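Local coordinates for uncharacterized protein lp_2219 (Lactobacillus plantarum, PDB 3HFQ) that is of unknown function but folds as a seven-bladed beta-propeller of the lactonase family, and so may hydrolyse a lactone, at residues 84-89 with 104-109; 140-145 with 157-162; 234-239 with 259-264; 188-193 with 204-209; 16-21 with 37-42. The protein carries 1 engineered substitution. All coordinates share one frame; numbering follows the deposited sequence.

Contact 1: residues 84-89 with 104-109; sequences PGTPPA and NYHKGT
Thr86 O is gripped twice: Asn104 ND2 donates to it over 2.9 Å, and a water that also accepts from Lys107 NZ lies 2.8 Å from it, placed to donate. The setting is a seven-bladed beta-propeller, where the connection into a new blade, 84-89, runs against the turn 104-109 between that blade's second and third strands. Asn104 carries CG anti to N (chi1 -166°), which sends the amide across to Thr86; the acceptor lies almost in the amide plane, while the NH2 comes in well above the plane of the Thr86 carbonyl. Asn104 OD1 accepts from Lys107 N at 3.0 Å in a nearly straight bond (167°), an Asx motif that fixes the rotation of the amide. A leucine in place of Asn104 would probably leave Thr86 O without its protein donor and Lys107 N without its acceptor, freeing the turn to shift. Gly108 and Thr109 face Asn104 in a G1 beta bulge. The extended chain of Lys107 brings NZ to Pro84 O at 2.8 Å. On the way CE passes Gly85 CA, where a CB would clash. Thr86 meets His106 at about a right angle, its OG1 near the ring plane at the edge. Farther along, Ala89 CB rests on Tyr105 CB, and a second water accepts from Tyr105 N and donates to Pro87 O at 2.8 Å.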
# COMPACT_ATOMS: atom_id res chain seq x y z
N PRO A 84 11.38 7.95 19.09
CA PRO A 84 11.57 9.34 18.66
C PRO A 84 11.75 9.41 17.14
O PRO A 84 12.49 8.62 16.55
CB PRO A 84 12.82 9.78 19.44
CG PRO A 84 13.45 8.49 19.93
CD PRO A 84 12.27 7.62 20.21
N GLY A 85 11.05 10.35 16.52
CA GLY A 85 11.13 10.50 15.08
C GLY A 85 9.77 10.46 14.41
O GLY A 85 8.73 10.44 15.07
N THR A 86 9.79 10.42 13.09
CA THR A 86 8.58 10.39 12.29
C THR A 86 7.87 9.04 12.30
O THR A 86 8.49 8.01 12.56
CB THR A 86 8.88 10.73 10.82
OG1 THR A 86 9.75 9.72 10.28
CG2 THR A 86 9.56 12.08 10.71
N PRO A 87 6.56 9.04 12.03
CA PRO A 87 5.78 7.80 12.00
C PRO A 87 6.14 7.08 10.69
O PRO A 87 6.64 7.71 9.76
CB PRO A 87 4.33 8.29 11.98
CG PRO A 87 4.41 9.69 12.54
CD PRO A 87 5.67 10.21 11.92
N PRO A 88 5.89 5.77 10.61
CA PRO A 88 6.20 5.01 9.40
C PRO A 88 5.23 5.32 8.25
O PRO A 88 4.34 6.16 8.40
CB PRO A 88 6.13 3.56 9.87
CG PRO A 88 5.09 3.61 10.96
CD PRO A 88 5.47 4.87 11.70
N ALA A 89 5.39 4.63 7.12
CA ALA A 89 4.54 4.87 5.95
C ALA A 89 3.83 3.62 5.42
O ALA A 89 2.93 3.73 4.59
CB ALA A 89 5.37 5.49 4.83
N ASN A 104 9.70 3.04 7.17
CA ASN A 104 9.73 4.44 7.55
C ASN A 104 10.42 5.27 6.48
O ASN A 104 11.62 5.12 6.23
CB ASN A 104 10.43 4.63 8.90
CG ASN A 104 10.19 6.01 9.49
OD1 ASN A 104 10.49 7.03 8.86
ND2 ASN A 104 9.65 6.05 10.70
N TYR A 105 9.65 6.16 5.87
CA TYR A 105 10.13 7.02 4.80
C TYR A 105 11.27 7.95 5.19
O TYR A 105 12.36 7.88 4.64
CB TYR A 105 8.95 7.84 4.27
CG TYR A 105 9.25 8.65 3.03
CD1 TYR A 105 9.85 9.90 3.10
CD2 TYR A 105 8.88 8.16 1.77
CE1 TYR A 105 10.09 10.66 1.95
CE2 TYR A 105 9.12 8.91 0.62
CZ TYR A 105 9.72 10.15 0.71
OH TYR A 105 9.93 10.88 -0.44
N HIS A 106 11.01 8.82 6.16
CA HIS A 106 11.99 9.79 6.61
C HIS A 106 13.25 9.20 7.25
O HIS A 106 14.35 9.70 7.03
CB HIS A 106 11.31 10.78 7.56
CG HIS A 106 10.07 11.39 6.99
ND1 HIS A 106 10.10 12.34 5.99
CD2 HIS A 106 8.76 11.16 7.25
CE1 HIS A 106 8.86 12.67 5.66
NE2 HIS A 106 8.03 11.96 6.41
N LYS A 107 13.10 8.14 8.03
CA LYS A 107 14.24 7.51 8.70
C LYS A 107 15.04 6.56 7.81
O LYS A 107 16.21 6.29 8.08
CB LYS A 107 13.79 6.74 9.94
CG LYS A 107 13.26 7.58 11.07
CD LYS A 107 12.88 6.68 12.24
CE LYS A 107 12.78 7.45 13.55
NZ LYS A 107 12.56 6.52 14.69
N GLY A 108 14.40 6.04 6.76
CA GLY A 108 15.07 5.12 5.85
C GLY A 108 15.24 3.76 6.50
O GLY A 108 16.26 3.09 6.31
N THR A 109 14.23 3.34 7.26
CA THR A 109 14.30 2.08 7.97
C THR A 109 13.17 1.09 7.69
O THR A 109 12.09 1.46 7.21
CB THR A 109 14.29 2.31 9.49
OG1 THR A 109 13.10 3.03 9.85
CG2 THR A 109 15.50 3.11 9.92
O HOH W 1 9.87 7.15 14.78
O HOH W 2 7.41 7.62 7.12

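Contact 2: residues 140-145 with 157-162; sequences GSHIHY and IDLGSD. With PO4 (phosphate ion), chain C.
Asp158 turns its carboxylate toward the residues that lead into the first strand, Ser141 and His142. Ser141 OG donates to Asp158 OD2 at 2.7 Å and His142 N to Asp158 OD1 at 3.0 Å, each from above the carboxylate plane. The second bond is nearly straight (166°). With chi1 at 171°, Ser141 swings its hydroxyl away from its own N and across to the acid. OD1 has another donor, Ser161 N, which arrives from the opposite face to His142 N and completes an Asx motif, so the carboxylate ties the strand end to the turn that follows. Ile143 crosses Asp158 at about a right angle, its CD1 lying 3.7 Å from Asp158 OD2. On the other face of the sheet Ile157 runs obliquely to Tyr145, with Ile157 CD1 against Tyr145 CB at 3.7 Å. His144 points another way: His144 NE2 donates to phosphate O4 at 2.7 Å, with the ion near the ring plane at its edge. The antiparallel backbones are joined by His144 N to Ile157 O and Ile157 N to Tyr145 O, and past the strand end by Leu159 N to His142 O. Gly160 CA makes a CH...O contact with Gly140 O; a CB pointing that way would collide. Tyr105 of the preceding propeller blade stacks on His142, while strand 189-194 of the next packs Arg190 on His144, Leu192 on Tyr145 and Pro189 on Ile157.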
# COMPACT_ATOMS: atom_id res chain seq x y z
N GLY A 140 17.81 11.16 0.52
CA GLY A 140 18.34 10.11 1.38
C GLY A 140 17.51 8.85 1.24
O GLY A 140 16.63 8.79 0.38
N SER A 141 17.78 7.85 2.07
CA SER A 141 17.02 6.61 2.00
C SER A 141 15.59 6.84 2.44
O SER A 141 15.34 7.49 3.46
CB SER A 141 17.65 5.54 2.89
OG SER A 141 16.80 4.41 2.99
N HIS A 142 14.64 6.30 1.68
CA HIS A 142 13.22 6.44 1.97
C HIS A 142 12.52 5.10 1.73
O HIS A 142 12.14 4.79 0.61
CB HIS A 142 12.61 7.52 1.07
CG HIS A 142 13.16 8.90 1.32
ND1 HIS A 142 13.38 9.81 0.31
CD2 HIS A 142 13.52 9.52 2.47
CE1 HIS A 142 13.84 10.94 0.82
NE2 HIS A 142 13.93 10.79 2.13
N ILE A 143 12.37 4.30 2.78
CA ILE A 143 11.71 3.00 2.66
C ILE A 143 10.20 3.21 2.61
O ILE A 143 9.65 3.93 3.44
CB ILE A 143 12.08 2.08 3.86
CG1 ILE A 143 13.60 1.99 4.00
CG2 ILE A 143 11.51 0.69 3.64
CD1 ILE A 143 14.31 1.46 2.75
N HIS A 144 9.54 2.59 1.64
CA HIS A 144 8.10 2.80 1.49
C HIS A 144 7.26 1.52 1.41
O HIS A 144 6.03 1.59 1.29
CB HIS A 144 7.85 3.61 0.22
CG HIS A 144 6.78 4.65 0.36
ND1 HIS A 144 5.56 4.37 0.94
CD2 HIS A 144 6.75 5.95 0.02
CE1 HIS A 144 4.82 5.47 0.95
NE2 HIS A 144 5.52 6.45 0.40
N TYR A 145 7.91 0.37 1.50
CA TYR A 145 7.19 -0.89 1.39
C TYR A 145 7.99 -2.01 2.04
O TYR A 145 9.20 -2.13 1.82
CB TYR A 145 6.93 -1.18 -0.09
CG TYR A 145 6.21 -2.48 -0.42
CD1 TYR A 145 6.91 -3.68 -0.52
CD2 TYR A 145 4.84 -2.49 -0.67
CE1 TYR A 145 6.26 -4.87 -0.87
CE2 TYR A 145 4.18 -3.68 -1.01
CZ TYR A 145 4.90 -4.86 -1.11
OH TYR A 145 4.25 -6.03 -1.45
N ILE A 157 11.33 -1.85 -0.33
CA ILE A 157 11.58 -0.86 -1.38
C ILE A 157 12.09 0.49 -0.89
O ILE A 157 11.48 1.11 -0.03
CB ILE A 157 10.29 -0.63 -2.20
CG1 ILE A 157 9.76 -1.97 -2.72
CG2 ILE A 157 10.55 0.34 -3.35
CD1 ILE A 157 8.39 -1.88 -3.38
N ASP A 158 13.20 0.94 -1.47
CA ASP A 158 13.79 2.22 -1.10
C ASP A 158 13.58 3.22 -2.25
O ASP A 158 14.27 3.17 -3.27
CB ASP A 158 15.30 2.05 -0.84
CG ASP A 158 15.92 3.26 -0.16
OD1 ASP A 158 15.48 4.40 -0.43
OD2 ASP A 158 16.86 3.08 0.64
N LEU A 159 12.62 4.12 -2.07
CA LEU A 159 12.32 5.12 -3.08
C LEU A 159 13.48 6.10 -3.24
O LEU A 159 13.76 6.57 -4.34
CB LEU A 159 11.04 5.87 -2.68
CG LEU A 159 10.58 7.05 -3.54
CD1 LEU A 159 9.06 7.14 -3.54
CD2 LEU A 159 11.21 8.34 -3.02
N GLY A 160 14.15 6.39 -2.13
CA GLY A 160 15.26 7.33 -2.15
C GLY A 160 16.51 6.90 -2.89
O GLY A 160 17.19 7.73 -3.49
N SER A 161 16.82 5.61 -2.86
CA SER A 161 18.02 5.10 -3.52
C SER A 161 17.76 4.26 -4.77
O SER A 161 18.69 3.70 -5.34
CB SER A 161 18.85 4.28 -2.53
OG SER A 161 18.12 3.14 -2.12
N ASP A 162 16.50 4.18 -5.20
CA ASP A 162 16.13 3.40 -6.38
C ASP A 162 16.50 1.92 -6.26
O ASP A 162 17.03 1.33 -7.20
CB ASP A 162 16.80 3.98 -7.64
CG ASP A 162 16.20 5.30 -8.06
OD1 ASP A 162 14.96 5.37 -8.19
OD2 ASP A 162 16.96 6.26 -8.28
P PO4 C . 4.92 9.41 -0.83
O1 PO4 C . 4.66 10.95 -0.99
O2 PO4 C . 3.80 8.59 -1.57
O3 PO4 C . 6.33 9.04 -1.43
O4 PO4 C . 4.90 9.03 0.71

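Contact 3: residues 234-239 with 259-264; sequences ADYTAH and RGYNTL. With PO4 (phosphate ion), chain C.
Tyr236 and Tyr261 share nearly the same first torsion, CG trans to N (chi1 -166° and -169°), and this swings the two rings into one another. The result is a T-shaped (edge-to-face) pair: the edge of Tyr261 is directed at the face of Tyr236, with centroids 4.7 Å apart and planes at 63°. Tyr261 CD1 stands over the centre of the Tyr236 ring and comes to 3.6 Å from Tyr236 CD1, with Ala238 N lying off the opposite face, toward the rim. Alongside, Gly260 CA makes a CH...O contact with His239 O at 3.5 Å. A CB on Gly260 would run into that carbonyl, and its phi/psi would also jam a CB against the preceding carbonyl O. The turn is braced from within by Gly260 N, which donates to Asn262 OD1 at 2.9 Å, and Asn262 and Thr263 both face Asn258 in a G1 beta bulge. In propeller terms, the loop leading into the blade that runs from strand 241-247 to strand 275-282 lies on the turn between its second and third strands. Arg259, the last residue of strand 253-259, bends at its third torsion and turns the guanidinium edge to the phosphate, Arg259 NH1 reaching phosphate O2 at 2.7 Å. Its NE and NH2 are also bonded to Gly241 O and Ala242 O. No hydrogen bond crosses between 234-239 and 259-264; the edge-to-face pair and the CH...O contact carry most of the join, while the charge of Arg259 is shared between the phosphate and Glu206, consistent with a role in holding an anion.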
# COMPACT_ATOMS: atom_id res chain seq x y z
N ALA A 234 1.86 10.28 -22.54
CA ALA A 234 3.22 10.69 -22.86
C ALA A 234 3.41 12.20 -22.84
O ALA A 234 4.50 12.69 -22.57
CB ALA A 234 3.62 10.12 -24.21
N ASP A 235 2.34 12.94 -23.12
CA ASP A 235 2.43 14.40 -23.15
C ASP A 235 2.05 15.12 -21.86
O ASP A 235 2.12 16.35 -21.80
CB ASP A 235 1.61 14.96 -24.31
CG ASP A 235 0.17 14.48 -24.30
OD1 ASP A 235 -0.27 13.95 -23.26
OD2 ASP A 235 -0.51 14.63 -25.34
N TYR A 236 1.64 14.38 -20.83
CA TYR A 236 1.27 15.02 -19.57
C TYR A 236 2.56 15.35 -18.81
O TYR A 236 3.18 14.48 -18.20
CB TYR A 236 0.39 14.10 -18.71
CG TYR A 236 -0.28 14.84 -17.57
CD1 TYR A 236 -1.34 15.71 -17.82
CD2 TYR A 236 0.18 14.71 -16.26
CE1 TYR A 236 -1.94 16.43 -16.77
CE2 TYR A 236 -0.40 15.43 -15.22
CZ TYR A 236 -1.46 16.29 -15.48
OH TYR A 236 -2.02 17.01 -14.45
N THR A 237 2.93 16.62 -18.84
CA THR A 237 4.16 17.10 -18.21
C THR A 237 4.05 17.66 -16.80
O THR A 237 5.06 17.94 -16.16
CB THR A 237 4.82 18.16 -19.10
OG1 THR A 237 3.84 19.11 -19.52
CG2 THR A 237 5.43 17.51 -20.34
N ALA A 238 2.83 17.83 -16.30
CA ALA A 238 2.63 18.36 -14.95
C ALA A 238 3.01 17.32 -13.90
O ALA A 238 3.29 16.17 -14.24
CB ALA A 238 1.18 18.80 -14.76
N HIS A 239 3.01 17.72 -12.64
CA HIS A 239 3.36 16.82 -11.54
C HIS A 239 2.49 15.57 -11.47
O HIS A 239 1.27 15.63 -11.61
CB HIS A 239 3.30 17.56 -10.20
CG HIS A 239 3.51 16.68 -9.00
ND1 HIS A 239 2.54 15.85 -8.50
CD2 HIS A 239 4.60 16.50 -8.21
CE1 HIS A 239 3.01 15.19 -7.45
NE2 HIS A 239 4.26 15.57 -7.26
N ARG A 259 -1.32 10.36 -8.69
CA ARG A 259 -1.56 11.60 -7.94
C ARG A 259 -1.08 12.77 -8.78
O ARG A 259 0.12 12.96 -8.98
CB ARG A 259 -0.81 11.58 -6.61
CG ARG A 259 -1.35 10.58 -5.62
CD ARG A 259 -0.40 10.47 -4.43
NE ARG A 259 0.86 9.84 -4.82
CZ ARG A 259 1.84 9.56 -3.97
NH1 ARG A 259 1.71 9.85 -2.69
NH2 ARG A 259 2.95 8.95 -4.41
N GLY A 260 -2.03 13.55 -9.28
CA GLY A 260 -1.71 14.68 -10.13
C GLY A 260 -2.62 14.56 -11.33
O GLY A 260 -3.49 15.40 -11.56
N TYR A 261 -2.43 13.50 -12.11
CA TYR A 261 -3.29 13.26 -13.27
C TYR A 261 -4.61 12.75 -12.69
O TYR A 261 -5.65 12.75 -13.36
CB TYR A 261 -2.66 12.20 -14.19
CG TYR A 261 -3.34 12.10 -15.54
CD1 TYR A 261 -3.45 13.21 -16.38
CD2 TYR A 261 -3.89 10.89 -15.98
CE1 TYR A 261 -4.09 13.12 -17.61
CE2 TYR A 261 -4.53 10.79 -17.21
CZ TYR A 261 -4.62 11.91 -18.02
OH TYR A 261 -5.26 11.82 -19.23
N ASN A 262 -4.55 12.32 -11.44
CA ASN A 262 -5.69 11.83 -10.68
C ASN A 262 -6.57 10.79 -11.37
O ASN A 262 -7.77 11.02 -11.61
CB ASN A 262 -6.56 13.02 -10.22
CG ASN A 262 -5.79 13.98 -9.34
OD1 ASN A 262 -4.89 13.59 -8.60
ND2 ASN A 262 -6.15 15.26 -9.41
N THR A 263 -5.99 9.64 -11.66
CA THR A 263 -6.73 8.56 -12.30
C THR A 263 -6.24 7.21 -11.79
O THR A 263 -5.28 7.12 -11.03
CB THR A 263 -6.47 8.49 -13.82
OG1 THR A 263 -5.08 8.18 -14.03
CG2 THR A 263 -6.79 9.81 -14.49
N LEU A 264 -6.95 6.17 -12.22
CA LEU A 264 -6.55 4.81 -11.94
C LEU A 264 -6.27 4.35 -13.36
O LEU A 264 -7.10 4.55 -14.25
CB LEU A 264 -7.69 3.98 -11.34
CG LEU A 264 -8.16 4.26 -9.91
CD1 LEU A 264 -9.02 3.09 -9.45
CD2 LEU A 264 -6.96 4.42 -8.98
P PO4 C . 4.92 9.41 -0.83
O1 PO4 C . 4.66 10.95 -0.99
O2 PO4 C . 3.80 8.59 -1.57
O3 PO4 C . 6.33 9.04 -1.43
O4 PO4 C . 4.90 9.03 0.71

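Contact 4: residues 188-193 with 204-209; sequences GPRHLV and AGELSS. With PO4 (phosphate ion), chain C.
Arg190 presents the edge of its guanidinium to two oxygens near its plane, Glu206 OE1 and phosphate O2, while its NH1 sits over the centre of the His191 ring, 3.4 Å above the ring plane. Arg190 NE is shared: it forms a salt bridge with Glu206 OE1 at 3.1 Å and donates to phosphate O2 at 2.8 Å. Arg190 NH2 donates to phosphate O2 at 2.9 Å, giving a two-pronged grip on that oxygen. The carboxylate is turned 47° out of the guanidinium plane, so the two groups do not pair flat, and its OE1 also bridges to Arg259 NH2. What delivers the guanidinium is a chain stretched from CG to NE, extended from the main chain onward (chi1 -168°). A leucine in place of Arg190 would probably leave the phosphate without this pair of donors and Glu206 without one of its two arginine mates.

The segments come from the two inner strands of one propeller blade, the hairpin of 189-194 and 200-205, and the turn after it. Arg190 N donates to Ala204 O at 2.9 Å and Ala204 N to His191 O at 2.8 Å, while Pro189 and Gly205 make the non-hydrogen-bonded antiparallel pair. Beyond the strand end, Glu206 N makes a weak bond to Gly188 O. Gly188 CA packs against Leu207, whose CD1 lies 3.7 Å away; a CB there would hit Leu207 CG. Strand 143-148 adds His144 beside Arg190, and strand 241-247 brings Ile245 against His191.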
# COMPACT_ATOMS: atom_id res chain seq x y z
N GLY A 188 12.38 5.99 -8.66
CA GLY A 188 11.61 6.22 -7.46
C GLY A 188 10.61 5.12 -7.14
O GLY A 188 9.41 5.39 -7.05
N PRO A 189 11.07 3.87 -6.96
CA PRO A 189 10.19 2.73 -6.66
C PRO A 189 9.44 2.95 -5.35
O PRO A 189 10.00 3.44 -4.38
CB PRO A 189 11.17 1.56 -6.59
CG PRO A 189 12.41 2.21 -6.01
CD PRO A 189 12.49 3.50 -6.81
N ARG A 190 8.17 2.56 -5.32
CA ARG A 190 7.35 2.78 -4.13
C ARG A 190 6.71 1.51 -3.56
O ARG A 190 7.02 1.10 -2.44
CB ARG A 190 6.26 3.81 -4.46
CG ARG A 190 5.49 4.36 -3.26
CD ARG A 190 4.44 5.36 -3.74
NE ARG A 190 3.74 6.03 -2.65
CZ ARG A 190 2.70 5.53 -2.00
NH1 ARG A 190 2.21 4.34 -2.32
NH2 ARG A 190 2.13 6.24 -1.03
N HIS A 191 5.81 0.91 -4.34
CA HIS A 191 5.11 -0.31 -3.94
C HIS A 191 5.18 -1.33 -5.07
O HIS A 191 5.46 -0.99 -6.22
CB HIS A 191 3.61 -0.04 -3.69
CG HIS A 191 3.31 0.59 -2.36
ND1 HIS A 191 2.03 0.62 -1.84
CD2 HIS A 191 4.09 1.22 -1.47
CE1 HIS A 191 2.05 1.24 -0.68
NE2 HIS A 191 3.28 1.62 -0.42
N LEU A 192 4.93 -2.59 -4.73
CA LEU A 192 4.92 -3.67 -5.72
C LEU A 192 3.85 -4.68 -5.34
O LEU A 192 3.30 -4.64 -4.24
CB LEU A 192 6.30 -4.35 -5.81
CG LEU A 192 6.91 -5.16 -4.66
CD1 LEU A 192 6.15 -6.47 -4.45
CD2 LEU A 192 8.36 -5.46 -5.00
N VAL A 193 3.55 -5.59 -6.26
CA VAL A 193 2.56 -6.63 -6.03
C VAL A 193 2.98 -7.84 -6.86
O VAL A 193 3.41 -7.70 -8.00
CB VAL A 193 1.13 -6.16 -6.43
CG1 VAL A 193 1.07 -5.87 -7.93
CG2 VAL A 193 0.12 -7.21 -6.03
N ALA A 204 5.70 -0.22 -8.87
CA ALA A 204 5.28 1.13 -9.21
C ALA A 204 6.40 2.12 -8.96
O ALA A 204 7.01 2.13 -7.89
CB ALA A 204 4.04 1.51 -8.41
N GLY A 205 6.68 2.94 -9.97
CA GLY A 205 7.71 3.96 -9.85
C GLY A 205 7.00 5.28 -9.63
O GLY A 205 6.47 5.87 -10.57
N GLU A 206 6.98 5.73 -8.39
CA GLU A 206 6.30 6.98 -8.05
C GLU A 206 6.79 8.20 -8.80
O GLU A 206 6.01 8.87 -9.48
CB GLU A 206 6.42 7.26 -6.55
CG GLU A 206 5.80 8.60 -6.14
CD GLU A 206 6.04 8.96 -4.69
OE1 GLU A 206 5.76 8.13 -3.81
OE2 GLU A 206 6.51 10.09 -4.44
N LEU A 207 8.08 8.48 -8.68
CA LEU A 207 8.69 9.66 -9.29
C LEU A 207 8.73 9.72 -10.81
O LEU A 207 8.72 10.81 -11.39
CB LEU A 207 10.10 9.84 -8.72
CG LEU A 207 10.18 9.79 -7.19
CD1 LEU A 207 11.64 9.90 -6.75
CD2 LEU A 207 9.35 10.92 -6.57
N SER A 208 8.77 8.56 -11.47
CA SER A 208 8.83 8.52 -12.92
C SER A 208 7.50 8.15 -13.57
O SER A 208 7.40 8.09 -14.80
CB SER A 208 9.90 7.52 -13.36
OG SER A 208 9.60 6.23 -12.86
N SER A 209 6.48 7.91 -12.75
CA SER A 209 5.17 7.53 -13.26
C SER A 209 5.30 6.36 -14.23
O SER A 209 4.85 6.43 -15.37
CB SER A 209 4.50 8.71 -13.97
OG SER A 209 4.18 9.73 -13.04
P PO4 C . 4.92 9.41 -0.83
O1 PO4 C . 4.66 10.95 -0.99
O2 PO4 C . 3.80 8.59 -1.57
O3 PO4 C . 6.33 9.04 -1.43
O4 PO4 C . 4.90 9.03 0.71

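Contact 5: residues 16-21 with 37-42; sequences QGIYQG and AATQNP
A beta hairpin of strands 17-24 and 29-38 begins here, with Ile18 and Ala37 as its hydrogen-bonded antiparallel pair. Ile18 N donates to Ala37 O at 2.9 Å, and Ala37 N returns to Ile18 O over a longer 3.2 Å. Two residues on, Thr39 N donates to Gln16 O, which also receives a CH...O contact from Ala38 CA. Gly17 lies against Ala37 O and Thr39 N, both of which a CB would strike. Strand 29-38 is the outer edge of a blade that also holds 2-9 and 334-339, so this sheet joins both chain ends and closes the propeller ring in the manner often called velcro. Past the strand, 39-42 curls back so that Thr39 and Pro42 touch Ile18. Pro42 and Ile18 run past each other in opposite senses, Pro42 CB 3.6 Å from Ile18 CG1, and Pro42 CG rests on Gly17 C at 3.7 Å. Thr39 contributes its methyl: with chi1 at -178°, CG2 falls between N and the carbonyl carbon, and Thr39 CG2 touches Ile18 CG1 at 3.9 Å. Leu53 and Ser55 of the next blade also touch Ile18.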
# COMPACT_ATOMS: atom_id res chain seq x y z
N GLN A 16 -10.16 12.55 12.46
CA GLN A 16 -9.94 12.19 13.85
C GLN A 16 -9.29 10.81 13.99
O GLN A 16 -9.10 10.32 15.11
CB GLN A 16 -11.26 12.21 14.63
CG GLN A 16 -11.84 13.60 14.81
CD GLN A 16 -13.13 13.58 15.59
OE1 GLN A 16 -14.09 12.91 15.21
NE2 GLN A 16 -13.17 14.31 16.70
N GLY A 17 -8.96 10.19 12.87
CA GLY A 17 -8.32 8.89 12.92
C GLY A 17 -8.74 7.89 11.86
O GLY A 17 -8.79 8.22 10.67
N ILE A 18 -9.03 6.67 12.29
CA ILE A 18 -9.44 5.60 11.38
C ILE A 18 -10.95 5.55 11.25
O ILE A 18 -11.67 5.49 12.25
CB ILE A 18 -8.92 4.24 11.90
CG1 ILE A 18 -7.40 4.29 12.05
CG2 ILE A 18 -9.31 3.12 10.93
CD1 ILE A 18 -6.81 3.11 12.78
N TYR A 19 -11.44 5.59 10.02
CA TYR A 19 -12.88 5.53 9.77
C TYR A 19 -13.27 4.18 9.21
O TYR A 19 -12.41 3.38 8.81
CB TYR A 19 -13.31 6.64 8.79
CG TYR A 19 -13.15 8.04 9.36
CD1 TYR A 19 -11.90 8.66 9.37
CD2 TYR A 19 -14.23 8.71 9.93
CE1 TYR A 19 -11.73 9.92 9.96
CE2 TYR A 19 -14.07 9.96 10.53
CZ TYR A 19 -12.82 10.56 10.53
OH TYR A 19 -12.64 11.79 11.11
N GLN A 20 -14.57 3.91 9.20
CA GLN A 20 -15.07 2.64 8.68
C GLN A 20 -16.33 2.88 7.87
O GLN A 20 -17.11 3.78 8.16
CB GLN A 20 -15.33 1.66 9.83
CG GLN A 20 -16.51 1.98 10.73
CD GLN A 20 -16.57 1.08 11.95
OE1 GLN A 20 -16.23 -0.11 11.88
NE2 GLN A 20 -16.99 1.63 13.08
N GLY A 21 -16.50 2.08 6.83
CA GLY A 21 -17.66 2.23 5.98
C GLY A 21 -18.19 0.90 5.49
O GLY A 21 -17.71 -0.16 5.90
N ALA A 37 -11.55 4.45 15.25
CA ALA A 37 -10.54 4.66 16.27
C ALA A 37 -9.93 6.05 16.22
O ALA A 37 -9.42 6.49 15.18
CB ALA A 37 -9.44 3.62 16.15
N ALA A 38 -9.97 6.75 17.35
CA ALA A 38 -9.39 8.08 17.44
C ALA A 38 -7.89 7.88 17.61
O ALA A 38 -7.45 7.28 18.59
CB ALA A 38 -9.97 8.84 18.63
N THR A 39 -7.12 8.37 16.65
CA THR A 39 -5.66 8.23 16.68
C THR A 39 -5.04 9.24 15.72
O THR A 39 -5.73 9.84 14.90
CB THR A 39 -5.25 6.78 16.30
OG1 THR A 39 -3.83 6.65 16.37
CG2 THR A 39 -5.74 6.43 14.90
N GLN A 40 -3.72 9.45 15.82
CA GLN A 40 -3.05 10.42 14.96
C GLN A 40 -2.27 9.83 13.78
O GLN A 40 -1.51 8.89 13.94
CB GLN A 40 -2.10 11.29 15.80
CG GLN A 40 -2.81 12.25 16.74
CD GLN A 40 -3.65 13.27 15.99
OE1 GLN A 40 -3.13 14.07 15.21
NE2 GLN A 40 -4.96 13.24 16.23
N ASN A 41 -2.49 10.42 12.61
CA ASN A 41 -1.84 10.03 11.36
C ASN A 41 -1.78 8.54 11.02
O ASN A 41 -0.71 8.00 10.74
CB ASN A 41 -0.42 10.62 11.31
CG ASN A 41 -0.38 12.03 10.74
OD1 ASN A 41 -1.41 12.71 10.63
ND2 ASN A 41 0.81 12.48 10.37
N PRO A 42 -2.93 7.86 11.04
CA PRO A 42 -2.96 6.43 10.72
C PRO A 42 -3.01 6.30 9.20
O PRO A 42 -4.01 5.85 8.64
CB PRO A 42 -4.25 5.96 11.39
CG PRO A 42 -5.16 7.15 11.15
CD PRO A 42 -4.26 8.33 11.48

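How the contacts relate
Contacts 2, 3 and 4 converge on one phosphate, which His144, Arg259 and Arg190 reach from three successive blades. Centres of contacts 2 and 4 lie 10 Å apart, joined by a probable hydrogen bond from Gly188 N to Asp162 OD1 at 2.7 Å; contacts 3 and 4, 14 Å apart, share the Arg259-Glu206 salt bridge. The ion probably comes from the crystallisation liquor, yet such a cluster of two arginines and a histidine, with Glu206 beside it, is consistent with a site for an anionic ligand. Contact 1 touches contact 2 (centres 11 Å apart), and the Tyr105 side chain comes within about 3 Å of the phosphate. Contact 5, across the ring, lies 26 Å from contact 4, centre to centre.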